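Local coordinates for 5,10-methylenetetrahydromethanopterin reductase (Methanopyrus kandleri, PDB 1EZW), which catalyses the reversible reduction of methylene-tetrahydromethanopterin to methyl-tetrahydromethanopterin with reduced coenzyme F420, a step of methanogenesis from carbon dioxide, at residues A[11-16]-A[41-45]; A[68-73]-A[112-117]; A[198-204]-A[313-319]; A[231-235]-A[324-330]. One frame throughout, in Å; residues are numbered along the deposited sequence. Where two conformers were deposited one is given.

Contact 1 (A[11-16]-A[41-45])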
loop_
_atom_site.group_PDB
_atom_site.type_symbol
_atom_site.label_atom_id
_atom_site.label_comp_id
_atom_site.label_asym_id
_atom_site.label_seq_id
_atom_site.Cartn_x
_atom_site.Cartn_y
_atom_site.Cartn_z
ATOM N N LEU A 11 3.225 -2.112 -20.579
ATOM C CA LEU A 11 3.550 -3.534 -20.615
ATOM C C LEU A 11 4.218 -3.722 -19.240
ATOM O O LEU A 11 5.120 -2.982 -18.866
ATOM C CB LEU A 11 4.600 -3.836 -21.688
ATOM C CG LEU A 11 4.884 -5.326 -21.869
ATOM C CD1 LEU A 11 3.711 -5.940 -22.643
ATOM C CD2 LEU A 11 6.196 -5.547 -22.640
ATOM N N PRO A 12 3.761 -4.706 -18.475
ATOM C CA PRO A 12 4.403 -4.846 -17.178
ATOM C C PRO A 12 5.671 -5.697 -17.177
ATOM O O PRO A 12 5.742 -6.687 -16.449
ATOM C CB PRO A 12 3.281 -5.441 -16.350
ATOM C CG PRO A 12 2.678 -6.429 -17.355
ATOM C CD PRO A 12 2.607 -5.637 -18.610
ATOM N N ASP A 13 6.655 -5.346 -17.991
ATOM C CA ASP A 13 7.888 -6.122 -17.951
ATOM C C ASP A 13 8.871 -5.458 -16.963
ATOM O O ASP A 13 9.799 -6.103 -16.432
ATOM C CB ASP A 13 8.519 -6.251 -19.357
ATOM C CG ASP A 13 8.746 -4.917 -20.056
ATOM O OD1 ASP A 13 9.586 -4.938 -20.988
ATOM O OD2 ASP A 13 8.126 -3.861 -19.753
ATOM N N ASP A 14 8.627 -4.194 -16.679
ATOM C CA ASP A 14 9.512 -3.411 -15.800
ATOM C C ASP A 14 9.120 -3.696 -14.361
ATOM O O ASP A 14 8.140 -4.405 -14.098
ATOM C CB ASP A 14 9.309 -1.925 -16.071
ATOM C CG ASP A 14 10.566 -1.074 -15.771
ATOM O OD1 ASP A 14 11.452 -1.477 -14.989
ATOM O OD2 ASP A 14 10.636 0.046 -16.325
ATOM N N LYS A 15 9.886 -3.129 -13.443
ATOM C CA LYS A 15 9.585 -3.318 -12.014
ATOM C C LYS A 15 8.140 -2.911 -11.669
ATOM O O LYS A 15 7.662 -1.835 -12.018
ATOM C CB LYS A 15 10.537 -2.465 -11.181
ATOM C CG LYS A 15 11.995 -2.921 -11.392
ATOM C CD LYS A 15 13.015 -2.080 -10.721
ATOM C CE LYS A 15 14.443 -2.565 -11.091
ATOM N NZ LYS A 15 14.985 -2.216 -12.479
ATOM N N PRO A 16 7.408 -3.779 -10.954
ATOM C CA PRO A 16 6.030 -3.420 -10.609
ATOM C C PRO A 16 5.838 -2.054 -9.967
ATOM O O PRO A 16 4.835 -1.367 -10.219
ATOM C CB PRO A 16 5.579 -4.566 -9.706
ATOM C CG PRO A 16 6.246 -5.762 -10.373
ATOM C CD PRO A 16 7.686 -5.204 -10.623
ATOM N N ASN A 41 4.545 -13.981 -19.770
ATOM C CA ASN A 41 5.974 -13.744 -19.626
ATOM C C ASN A 41 6.329 -12.531 -18.790
ATOM O O ASN A 41 7.465 -12.361 -18.385
ATOM C CB ASN A 41 6.660 -13.628 -21.007
ATOM C CG ASN A 41 5.985 -12.627 -21.917
ATOM O OD1 ASN A 41 4.799 -12.716 -22.175
ATOM N ND2 ASN A 41 6.753 -11.690 -22.432
ATOM N N ASN A 42 5.340 -11.694 -18.522
ATOM C CA ASN A 42 5.587 -10.472 -17.754
ATOM C C ASN A 42 4.978 -10.616 -16.379
ATOM O O ASN A 42 4.458 -11.686 -16.052
ATOM C CB ASN A 42 4.957 -9.298 -18.491
ATOM C CG ASN A 42 5.677 -9.027 -19.810
ATOM O OD1 ASN A 42 6.894 -9.065 -19.849
ATOM N ND2 ASN A 42 4.937 -8.742 -20.860
ATOM N N TYR A 43 5.054 -9.557 -15.567
ATOM C CA TYR A 43 4.443 -9.645 -14.237
ATOM C C TYR A 43 2.915 -9.726 -14.450
ATOM O O TYR A 43 2.359 -9.244 -15.441
ATOM C CB TYR A 43 4.855 -8.449 -13.378
ATOM C CG TYR A 43 6.298 -8.500 -12.969
ATOM C CD1 TYR A 43 7.254 -7.696 -13.602
ATOM C CD2 TYR A 43 6.708 -9.376 -11.939
ATOM C CE1 TYR A 43 8.616 -7.751 -13.215
ATOM C CE2 TYR A 43 8.033 -9.443 -11.542
ATOM C CZ TYR A 43 8.982 -8.631 -12.185
ATOM O OH TYR A 43 10.290 -8.713 -11.780
ATOM N N SER A 44 2.228 -10.369 -13.525
ATOM C CA SER A 44 0.809 -10.615 -13.706
ATOM C C SER A 44 0.002 -9.367 -13.536
ATOM O O SER A 44 0.307 -8.525 -12.700
ATOM C CB SER A 44 0.336 -11.699 -12.744
ATOM O OG SER A 44 0.351 -11.241 -11.405
ATOM N N TYR A 45 -1.042 -9.256 -14.349
ATOM C CA TYR A 45 -1.856 -8.048 -14.324
ATOM C C TYR A 45 -2.518 -7.855 -12.971
ATOM O O TYR A 45 -2.647 -6.710 -12.530
ATOM C CB TYR A 45 -2.886 -8.008 -15.482
ATOM C CG TYR A 45 -4.176 -8.808 -15.306
ATOM C CD1 TYR A 45 -5.210 -8.376 -14.441
ATOM C CD2 TYR A 45 -4.364 -9.976 -16.019
ATOM C CE1 TYR A 45 -6.366 -9.075 -14.305
ATOM C CE2 TYR A 45 -5.551 -10.710 -15.897
ATOM C CZ TYR A 45 -6.538 -10.255 -15.047
ATOM O OH TYR A 45 -7.700 -10.930 -14.924
#

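Contact 2 (A[68-73]-A[112-117])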
loop_
_atom_site.group_PDB
_atom_site.type_symbol
_atom_site.label_atom_id
_atom_site.label_comp_id
_atom_site.label_asym_id
_atom_site.label_seq_id
_atom_site.Cartn_x
_atom_site.Cartn_y
_atom_site.Cartn_z
ATOM N N PRO A 68 -10.256 -15.119 -22.949
ATOM C CA PRO A 68 -11.111 -16.199 -22.390
ATOM C C PRO A 68 -10.452 -17.527 -22.092
ATOM O O PRO A 68 -11.076 -18.383 -21.458
ATOM C CB PRO A 68 -12.136 -16.451 -23.520
ATOM C CG PRO A 68 -12.024 -15.206 -24.416
ATOM C CD PRO A 68 -10.560 -14.879 -24.378
ATOM N N TYR A 69 -9.212 -17.698 -22.535
ATOM C CA TYR A 69 -8.573 -19.008 -22.525
ATOM C C TYR A 69 -7.602 -19.416 -21.457
ATOM O O TYR A 69 -7.613 -20.560 -21.017
ATOM C CB TYR A 69 -7.851 -19.213 -23.869
ATOM C CG TYR A 69 -8.741 -18.893 -25.064
ATOM C CD1 TYR A 69 -8.532 -17.725 -25.809
ATOM C CD2 TYR A 69 -9.857 -19.691 -25.370
ATOM C CE1 TYR A 69 -9.400 -17.351 -26.823
ATOM C CE2 TYR A 69 -10.760 -19.306 -26.414
ATOM C CZ TYR A 69 -10.510 -18.129 -27.125
ATOM O OH TYR A 69 -11.361 -17.709 -28.160
ATOM N N THR A 70 -6.717 -18.503 -21.070
ATOM C CA THR A 70 -5.682 -18.901 -20.128
ATOM C C THR A 70 -6.153 -18.997 -18.682
ATOM O O THR A 70 -5.384 -19.447 -17.830
ATOM C CB THR A 70 -4.493 -17.953 -20.201
ATOM O OG1 THR A 70 -4.946 -16.659 -19.774
ATOM C CG2 THR A 70 -3.900 -17.889 -21.680
ATOM N N ARG A 71 -7.376 -18.542 -18.396
ATOM C CA ARG A 71 -7.942 -18.650 -17.035
ATOM C C ARG A 71 -9.418 -18.914 -17.240
ATOM O O ARG A 71 -10.015 -18.417 -18.192
ATOM C CB ARG A 71 -7.852 -17.315 -16.277
ATOM C CG ARG A 71 -6.428 -16.811 -16.084
ATOM C CD ARG A 71 -6.538 -15.464 -15.322
ATOM N NE ARG A 71 -5.242 -14.791 -15.163
ATOM C CZ ARG A 71 -4.614 -14.166 -16.158
ATOM N NH1 ARG A 71 -3.438 -13.573 -15.962
ATOM N NH2 ARG A 71 -5.171 -14.141 -17.361
ATOM N N HIS A 72 -10.034 -19.666 -16.330
ATOM C CA HIS A 72 -11.462 -19.911 -16.418
ATOM C C HIS A 72 -12.174 -18.561 -16.293
ATOM O O HIS A 72 -11.746 -17.689 -15.536
ATOM C CB HIS A 72 -11.869 -20.826 -15.257
ATOM C CG HIS A 72 -13.249 -21.399 -15.377
ATOM N ND1 HIS A 72 -14.386 -20.654 -15.164
ATOM C CD2 HIS A 72 -13.666 -22.651 -15.703
ATOM C CE1 HIS A 72 -15.456 -21.423 -15.361
ATOM N NE2 HIS A 72 -15.041 -22.642 -15.684
ATOM N N PRO A 73 -13.251 -18.339 -17.043
ATOM C CA PRO A 73 -13.924 -17.056 -16.919
ATOM C C PRO A 73 -14.404 -16.688 -15.518
ATOM O O PRO A 73 -14.501 -15.505 -15.207
ATOM C CB PRO A 73 -15.052 -17.156 -17.968
ATOM C CG PRO A 73 -15.275 -18.601 -18.110
ATOM C CD PRO A 73 -13.875 -19.141 -18.130
ATOM N N CYS A 112 -7.505 -19.469 -31.027
ATOM C CA CYS A 112 -7.816 -20.563 -30.128
ATOM C C CYS A 112 -9.311 -20.843 -30.211
ATOM O O CYS A 112 -10.141 -20.025 -29.796
ATOM C CB CYS A 112 -7.413 -20.204 -28.686
ATOM S SG CYS A 112 -7.632 -21.582 -27.568
ATOM N N LYS A 113 -9.662 -22.005 -30.766
ATOM C CA LYS A 113 -11.067 -22.354 -30.918
ATOM C C LYS A 113 -11.503 -23.504 -30.030
ATOM O O LYS A 113 -12.603 -24.026 -30.187
ATOM C CB LYS A 113 -11.376 -22.668 -32.401
ATOM C CG LYS A 113 -10.962 -21.494 -33.318
ATOM C CD LYS A 113 -11.432 -21.645 -34.792
ATOM C CE LYS A 113 -12.914 -21.410 -34.900
ATOM N NZ LYS A 113 -13.421 -21.587 -36.296
ATOM N N ILE A 114 -10.644 -23.873 -29.079
ATOM C CA ILE A 114 -10.940 -24.964 -28.150
ATOM C C ILE A 114 -12.062 -24.577 -27.180
ATOM O O ILE A 114 -12.050 -23.468 -26.621
ATOM C CB ILE A 114 -9.701 -25.298 -27.286
ATOM C CG1 ILE A 114 -8.490 -25.614 -28.171
ATOM C CG2 ILE A 114 -10.033 -26.467 -26.340
ATOM C CD1 ILE A 114 -7.167 -25.658 -27.429
ATOM N N PRO A 115 -13.096 -25.424 -27.022
ATOM C CA PRO A 115 -14.191 -25.124 -26.076
ATOM C C PRO A 115 -13.594 -25.560 -24.726
ATOM O O PRO A 115 -14.106 -26.461 -24.043
ATOM C CB PRO A 115 -15.312 -26.045 -26.576
ATOM C CG PRO A 115 -14.546 -27.273 -27.009
ATOM C CD PRO A 115 -13.421 -26.636 -27.821
ATOM N N ILE A 116 -12.501 -24.889 -24.343
ATOM C CA ILE A 116 -11.749 -25.229 -23.136
ATOM C C ILE A 116 -12.541 -25.439 -21.858
ATOM O O ILE A 116 -12.284 -26.385 -21.111
ATOM C CB ILE A 116 -10.640 -24.166 -22.828
ATOM C CG1 ILE A 116 -9.635 -24.098 -23.980
ATOM C CG2 ILE A 116 -9.904 -24.536 -21.509
ATOM C CD1 ILE A 116 -8.464 -23.114 -23.761
ATOM N N TRP A 117 -13.520 -24.583 -21.623
ATOM C CA TRP A 117 -14.279 -24.647 -20.378
ATOM C C TRP A 117 -15.643 -25.318 -20.422
ATOM O O TRP A 117 -16.474 -25.135 -19.530
ATOM C CB TRP A 117 -14.379 -23.248 -19.744
ATOM C CG TRP A 117 -13.030 -22.532 -19.633
ATOM C CD1 TRP A 117 -12.668 -21.368 -20.266
ATOM C CD2 TRP A 117 -11.868 -22.956 -18.890
ATOM N NE1 TRP A 117 -11.367 -21.049 -19.965
ATOM C CE2 TRP A 117 -10.852 -22.002 -19.128
ATOM C CE3 TRP A 117 -11.588 -24.056 -18.051
ATOM C CZ2 TRP A 117 -9.570 -22.099 -18.553
ATOM C CZ3 TRP A 117 -10.310 -24.159 -17.481
ATOM C CH2 TRP A 117 -9.317 -23.173 -17.738
HETATM O O HOH W 1 -12.807 -19.614 -29.249
HETATM O O HOH W 2 -16.312 -24.881 -16.774
#

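Contact 3 (A[198-204]-A[313-319])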
loop_
_atom_site.group_PDB
_atom_site.type_symbol
_atom_site.label_atom_id
_atom_site.label_comp_id
_atom_site.label_asym_id
_atom_site.label_seq_id
_atom_site.Cartn_x
_atom_site.Cartn_y
_atom_site.Cartn_z
ATOM N N SER A 198 -3.071 3.718 -34.845
ATOM C CA SER A 198 -2.722 5.081 -34.484
ATOM C C SER A 198 -3.039 6.130 -35.560
ATOM O O SER A 198 -2.690 7.295 -35.396
ATOM C CB SER A 198 -1.204 5.131 -34.183
ATOM O OG SER A 198 -0.847 4.136 -33.217
ATOM N N ASN A 199 -3.737 5.726 -36.613
ATOM C CA ASN A 199 -3.967 6.658 -37.739
ATOM C C ASN A 199 -5.457 6.782 -38.111
ATOM O O ASN A 199 -6.219 5.826 -37.995
ATOM C CB ASN A 199 -3.097 6.136 -38.895
ATOM C CG ASN A 199 -3.103 7.052 -40.118
ATOM O OD1 ASN A 199 -4.083 7.096 -40.875
ATOM N ND2 ASN A 199 -2.016 7.782 -40.313
ATOM N N PRO A 200 -5.906 7.987 -38.514
ATOM C CA PRO A 200 -7.304 8.197 -38.884
ATOM C C PRO A 200 -7.855 7.186 -39.889
ATOM O O PRO A 200 -9.017 6.798 -39.772
ATOM C CB PRO A 200 -7.297 9.632 -39.439
ATOM C CG PRO A 200 -6.234 10.291 -38.549
ATOM C CD PRO A 200 -5.143 9.241 -38.673
ATOM N N LYS A 201 -7.033 6.746 -40.842
ATOM C CA LYS A 201 -7.513 5.804 -41.855
ATOM C C LYS A 201 -7.956 4.468 -41.282
ATOM O O LYS A 201 -8.858 3.808 -41.815
ATOM C CB LYS A 201 -6.449 5.595 -42.943
ATOM C CG LYS A 201 -6.314 6.848 -43.824
ATOM C CD LYS A 201 -5.495 6.586 -45.092
ATOM C CE LYS A 201 -4.023 6.482 -44.840
ATOM N NZ LYS A 201 -3.430 7.767 -44.371
ATOM N N ASP A 202 -7.318 4.060 -40.187
ATOM C CA ASP A 202 -7.686 2.802 -39.573
ATOM C C ASP A 202 -9.072 2.932 -38.982
ATOM O O ASP A 202 -9.868 1.996 -39.044
ATOM C CB ASP A 202 -6.678 2.460 -38.472
ATOM C CG ASP A 202 -5.282 2.380 -38.998
ATOM O OD1 ASP A 202 -5.049 1.605 -39.949
ATOM O OD2 ASP A 202 -4.405 3.090 -38.469
ATOM N N PHE A 203 -9.368 4.093 -38.407
ATOM C CA PHE A 203 -10.662 4.299 -37.794
ATOM C C PHE A 203 -11.767 4.594 -38.791
ATOM O O PHE A 203 -12.934 4.346 -38.511
ATOM C CB PHE A 203 -10.562 5.343 -36.686
ATOM C CG PHE A 203 -9.723 4.847 -35.516
ATOM C CD1 PHE A 203 -8.341 5.034 -35.495
ATOM C CD2 PHE A 203 -10.314 4.036 -34.541
ATOM C CE1 PHE A 203 -7.544 4.410 -34.525
ATOM C CE2 PHE A 203 -9.529 3.402 -33.566
ATOM C CZ PHE A 203 -8.150 3.586 -33.564
ATOM N N GLU A 204 -11.397 5.106 -39.957
ATOM C CA GLU A 204 -12.418 5.356 -40.977
ATOM C C GLU A 204 -12.951 4.002 -41.443
ATOM O O GLU A 204 -14.087 3.889 -41.883
ATOM C CB GLU A 204 -11.803 6.162 -42.133
ATOM C CG GLU A 204 -11.499 7.582 -41.658
ATOM C CD GLU A 204 -10.639 8.393 -42.618
ATOM O OE1 GLU A 204 -9.998 7.800 -43.502
ATOM O OE2 GLU A 204 -10.580 9.636 -42.450
ATOM N N GLU A 313 -7.189 14.866 -35.657
ATOM C CA GLU A 313 -7.633 14.076 -36.804
ATOM C C GLU A 313 -8.195 12.713 -36.375
ATOM O O GLU A 313 -9.122 12.202 -36.982
ATOM C CB GLU A 313 -6.499 13.877 -37.805
ATOM C CG GLU A 313 -6.013 15.186 -38.418
ATOM C CD GLU A 313 -7.146 15.965 -39.058
ATOM O OE1 GLU A 313 -7.808 15.402 -39.954
ATOM O OE2 GLU A 313 -7.376 17.122 -38.645
ATOM N N LEU A 314 -7.615 12.113 -35.332
ATOM C CA LEU A 314 -8.158 10.847 -34.841
ATOM C C LEU A 314 -9.555 11.055 -34.289
ATOM O O LEU A 314 -10.459 10.257 -34.569
ATOM C CB LEU A 314 -7.250 10.268 -33.743
ATOM C CG LEU A 314 -5.980 9.657 -34.307
ATOM C CD1 LEU A 314 -5.053 9.332 -33.118
ATOM C CD2 LEU A 314 -6.272 8.415 -35.105
ATOM N N LEU A 315 -9.750 12.132 -33.528
ATOM C CA LEU A 315 -11.060 12.409 -32.954
ATOM C C LEU A 315 -12.080 12.602 -34.088
ATOM O O LEU A 315 -13.213 12.171 -33.972
ATOM C CB LEU A 315 -11.031 13.652 -32.078
ATOM C CG LEU A 315 -10.032 13.682 -30.904
ATOM C CD1 LEU A 315 -10.353 14.885 -30.039
ATOM C CD2 LEU A 315 -10.118 12.421 -30.083
ATOM N N LYS A 316 -11.672 13.255 -35.177
ATOM C CA LYS A 316 -12.598 13.444 -36.307
ATOM C C LYS A 316 -13.000 12.114 -36.922
ATOM O O LYS A 316 -14.100 11.999 -37.498
ATOM C CB LYS A 316 -11.966 14.307 -37.395
ATOM C CG LYS A 316 -11.676 15.717 -36.958
ATOM C CD LYS A 316 -11.087 16.512 -38.135
ATOM C CE LYS A 316 -10.365 17.751 -37.651
ATOM N NZ LYS A 316 -9.155 17.327 -36.850
ATOM N N ALA A 317 -12.101 11.127 -36.835
ATOM C CA ALA A 317 -12.338 9.779 -37.364
ATOM C C ALA A 317 -13.133 8.882 -36.392
ATOM O O ALA A 317 -13.355 7.709 -36.688
ATOM C CB ALA A 317 -11.014 9.115 -37.741
ATOM N N GLY A 318 -13.540 9.429 -35.247
ATOM C CA GLY A 318 -14.373 8.683 -34.317
ATOM C C GLY A 318 -13.727 8.181 -33.040
ATOM O O GLY A 318 -14.415 7.570 -32.213
ATOM N N VAL A 319 -12.426 8.415 -32.891
ATOM C CA VAL A 319 -11.743 7.991 -31.647
ATOM C C VAL A 319 -12.242 8.857 -30.483
ATOM O O VAL A 319 -12.404 10.083 -30.635
ATOM C CB VAL A 319 -10.222 8.160 -31.784
ATOM C CG1 VAL A 319 -9.527 7.880 -30.402
ATOM C CG2 VAL A 319 -9.681 7.202 -32.880
#

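Contact 4 (A[231-235]-A[324-330])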
loop_
_atom_site.group_PDB
_atom_site.type_symbol
_atom_site.label_atom_id
_atom_site.label_comp_id
_atom_site.label_asym_id
_atom_site.label_seq_id
_atom_site.Cartn_x
_atom_site.Cartn_y
_atom_site.Cartn_z
ATOM N N CYS A 231 0.856 3.635 -30.705
ATOM C CA CYS A 231 2.301 3.632 -30.527
ATOM C C CYS A 231 2.428 5.157 -30.374
ATOM O O CYS A 231 2.081 5.922 -31.296
ATOM C CB CYS A 231 3.022 3.158 -31.776
ATOM S SG CYS A 231 4.762 3.528 -31.705
ATOM N N PHE A 232 2.925 5.631 -29.231
ATOM C CA PHE A 232 2.908 7.069 -28.992
ATOM C C PHE A 232 4.268 7.556 -28.555
ATOM O O PHE A 232 4.938 6.883 -27.751
ATOM C CB PHE A 232 1.878 7.316 -27.872
ATOM C CG PHE A 232 1.502 8.731 -27.652
ATOM C CD1 PHE A 232 0.296 9.217 -28.147
ATOM C CD2 PHE A 232 2.280 9.551 -26.848
ATOM C CE1 PHE A 232 -0.140 10.511 -27.828
ATOM C CE2 PHE A 232 1.859 10.849 -26.525
ATOM C CZ PHE A 232 0.660 11.325 -27.006
ATOM N N SER A 233 4.690 8.714 -29.066
ATOM C CA SER A 233 5.994 9.234 -28.631
ATOM C C SER A 233 6.005 10.748 -28.660
ATOM O O SER A 233 5.851 11.359 -29.732
ATOM C CB SER A 233 7.128 8.674 -29.489
ATOM O OG SER A 233 8.400 8.946 -28.865
ATOM N N ILE A 234 6.190 11.359 -27.493
ATOM C CA ILE A 234 6.173 12.802 -27.402
ATOM C C ILE A 234 7.400 13.336 -26.667
ATOM O O ILE A 234 7.855 12.761 -25.674
ATOM C CB ILE A 234 4.862 13.277 -26.723
ATOM C CG1 ILE A 234 4.666 14.784 -26.926
ATOM C CG2 ILE A 234 4.883 12.893 -25.192
ATOM C CD1 ILE A 234 3.382 15.336 -26.330
ATOM N N ASP A 235 7.938 14.444 -27.181
ATOM C CA ASP A 235 9.120 15.068 -26.579
ATOM C C ASP A 235 9.145 16.510 -27.073
ATOM O O ASP A 235 8.587 16.803 -28.132
ATOM C CB ASP A 235 10.369 14.313 -27.052
ATOM C CG ASP A 235 11.638 14.723 -26.299
ATOM O OD1 ASP A 235 12.178 15.829 -26.551
ATOM O OD2 ASP A 235 12.085 13.913 -25.441
ATOM N N VAL A 324 -2.210 6.186 -24.806
ATOM C CA VAL A 324 -0.796 6.401 -25.033
ATOM C C VAL A 324 -0.088 5.096 -24.716
ATOM O O VAL A 324 -0.119 4.643 -23.568
ATOM C CB VAL A 324 -0.309 7.508 -24.079
ATOM C CG1 VAL A 324 1.216 7.597 -24.088
ATOM C CG2 VAL A 324 -0.976 8.857 -24.450
ATOM N N GLY A 325 0.561 4.512 -25.712
ATOM C CA GLY A 325 1.278 3.261 -25.534
ATOM C C GLY A 325 2.724 3.381 -25.944
ATOM O O GLY A 325 3.159 4.435 -26.450
ATOM N N SER A 326 3.455 2.286 -25.740
ATOM C CA SER A 326 4.876 2.218 -26.008
ATOM C C SER A 326 5.259 2.907 -27.325
ATOM O O SER A 326 4.636 2.641 -28.357
ATOM C CB SER A 326 5.298 0.746 -26.046
ATOM O OG SER A 326 6.701 0.633 -26.224
ATOM N N PRO A 327 6.362 3.675 -27.329
ATOM C CA PRO A 327 7.297 3.918 -26.209
ATOM C C PRO A 327 6.869 4.953 -25.173
ATOM O O PRO A 327 7.512 5.085 -24.113
ATOM C CB PRO A 327 8.563 4.359 -26.943
ATOM C CG PRO A 327 7.901 5.283 -28.079
ATOM C CD PRO A 327 6.858 4.310 -28.577
ATOM N N ILE A 328 5.816 5.707 -25.495
ATOM C CA ILE A 328 5.270 6.807 -24.711
ATOM C C ILE A 328 6.112 8.059 -24.963
ATOM O O ILE A 328 5.583 9.141 -25.260
ATOM C CB ILE A 328 5.145 6.446 -23.181
ATOM C CG1 ILE A 328 4.131 5.295 -23.056
ATOM C CG2 ILE A 328 4.626 7.674 -22.384
ATOM C CD1 ILE A 328 3.816 4.893 -21.649
ATOM N N GLY A 329 7.430 7.908 -24.873
ATOM C CA GLY A 329 8.328 9.015 -25.146
ATOM C C GLY A 329 9.722 8.556 -24.766
ATOM O O GLY A 329 9.885 7.495 -24.157
ATOM N N PRO A 330 10.753 9.306 -25.157
ATOM C CA PRO A 330 12.136 8.952 -24.831
ATOM C C PRO A 330 12.299 8.696 -23.313
ATOM O O PRO A 330 13.012 7.783 -22.915
ATOM C CB PRO A 330 12.899 10.171 -25.341
ATOM C CG PRO A 330 12.104 10.453 -26.667
ATOM C CD PRO A 330 10.707 10.501 -26.024
#

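Contact 1 (A[11-16]-A[41-45])
P16 sets its CG over the centre of one face of the Y43 ring, with CD beside it; CG is 3.8 Å from the centroid of the Y43 ring and only 13° off the ring normal. This is a CH-pi contact, for which proline is well suited, since its rigid ring presents CG and CD together to the face. The two side chains cross at about a right angle. The phenol reaches this place because Y43 CG stands anti to its own carbonyl carbon (chi1 -71°), sending the ring back along the 11-16 loop; P12 O and D13 O then lie at the ring's edge. The same P12 O accepts the bond from Y43 N, 3.1 Å away and fairly straight at 158°. P12 is the centre of an inverse gamma turn, its weak bond running from D13 N to L11 O. Both segments belong to loops of a TIM barrel, each running from the C-terminal end of a strand (5-10 or 33-36) into the next helix, so the contact ties two successive beta-alpha loops together. Beside the bond, N42 CB rests on P12 CG at 3.8 Å. The N42 amide lies between L11 and D13: ND2 comes to 3.5 Å from L11 CD1, while OD1 lies 3.3 Å from D13 CB and is buried without a polar partner in the model. The far end of Y43 leaves the chain altogether, its OH bonding R164 O of the second subunit, whose W85 also meets the Y43 ring.

Contact 2 (A[68-73]-A[112-117])
In this TIM-barrel enzyme the loop after strand 60-63, leading into helix 73-86, is lined by the long excursion between helices 100-106 and 127-142, and two aromatic side chains join them. W117 is the larger. One face of its indole meets the backbone of H72, where H72 CA lies 3.8 Å from the centroid of the five-membered ring. P73 CD adds a second CH-pi contact on that ring, 3.7 Å from its centroid. At the edge, W117 NE1 donates to P68 O at 3.1 Å; the acceptor lies in the indole plane and the donor in the carbonyl plane, so this bond fixes the rotation of the ring. Tryptophan fits here because it offers a broad apolar face and one N-H. The H72 imidazole meets the indole obliquely, planes at 51°, while its ND1 is used to cap L74 N at the start of helix 73-86.

Y69 works at the other end. P68 CB lies over one face of its ring and C112 over the opposite one, with C112 CB 5° off the normal. C112 SG stands anti to the backbone N (chi1 -174°), which places the small, polarisable sulfur over that face as well, 3.9 Å from the Y69 centroid, a sulfur-aromatic contact. Beyond the ring, a water accepts from Y69 OH at 2.6 Å and donates to C112 O at 2.8 Å.

Contact 3 (A[198-204]-A[313-319])
A317 CB, just past the end of helix 304-316, nestles between P200 and F203, 3.9 Å from F203 CB and 4.1 Å from P200 CB. Alanine suits this place because a short side chain lets the two backbones draw close. F203 turns one ring face to V319: with F203 CG anti to the carbonyl carbon (chi1 -67°), that face receives V319 CG2, which lies 3.5 Å from the ring centroid and 10° off the normal. L314 extends its CD2 methyl toward both partners, 3.8 Å from P200 CD and 4.0 Å from F203 CD1. Replacing F203 by an alanine would probably leave V319 CG2 and L314 CD2 without the ring they pack on and open a gap between helix 200-216 and segment 313-319.

P200, in the first turn, gives up no N-H that the helix needs; N199 caps it, OD1 accepting from K201 N, in a capping box with D202 whose return bond, N199 N to D202 OD2, is weak. At the other helix end, G318 closes helix 304-316 in a Schellman motif. The contact joins these two helix ends; F203 of helix 200-216 touches V226 and A228 of strand 225-229, and V319, past helix 304-316, touches A228.

Contact 4 (A[231-235]-A[324-330])
F232 and V324 form the close-packed side: V324 CG2 sits over the centre of the F232 ring, 3.7 Å from its centroid, while V324 CG1 reaches 3.5 Å from F232 CD2. F232 CG is anti to the backbone N (chi1 -168°), which carries the ring across V324. Both methyls of a beta-branched valine can bear on a flat ring. An alanine in place of F232 would probably leave the V324 methyls facing a gap.

The backbones are joined here too: F232 N donates to G325 O at 3.0 Å, and I234 N to I328 O at 3.2 Å, with a weak bond from I328 N to F232 O between them. The cis peptide before P327 makes 325-328 fit a type VI turn, with a weak I328 N to G325 O bond. Toward the other end the fit is looser: P330, which is exposed, touches D235 OD2 through CG at 3.7 Å, while D235 OD1 bonds D237 N.

Strand 232-234 thus lies beside the loop after barrel strand 321-324 and pairs in parallel with strand 300-302, a small sheet apart from the barrel. Helices 304-316 and 332-342 pack on F232 and I234, helix 238-254 on C231 and S233.

Overall arrangement
All four contacts join parts of one TIM barrel, yet their settings differ. Contacts 2 and 4 are buried; contacts 1 and 3 are only partly so. Contact 1 and contact 2 join loops, touch each other through Y45 and R71, and both adjoin the second subunit; in both, polar and aromatic groups also meet that subunit. Contact 3 and contact 4 meet no other chain. They touch through S198 OG and C231 N, probably hydrogen-bonded, and their segments alternate along the chain. Contact 3 joins helix ends by apolar packing alone, whereas contact 4 relies on backbone bonds beside a strand. Contacts 2 and 4 lie farthest apart, about 33 Å between centres.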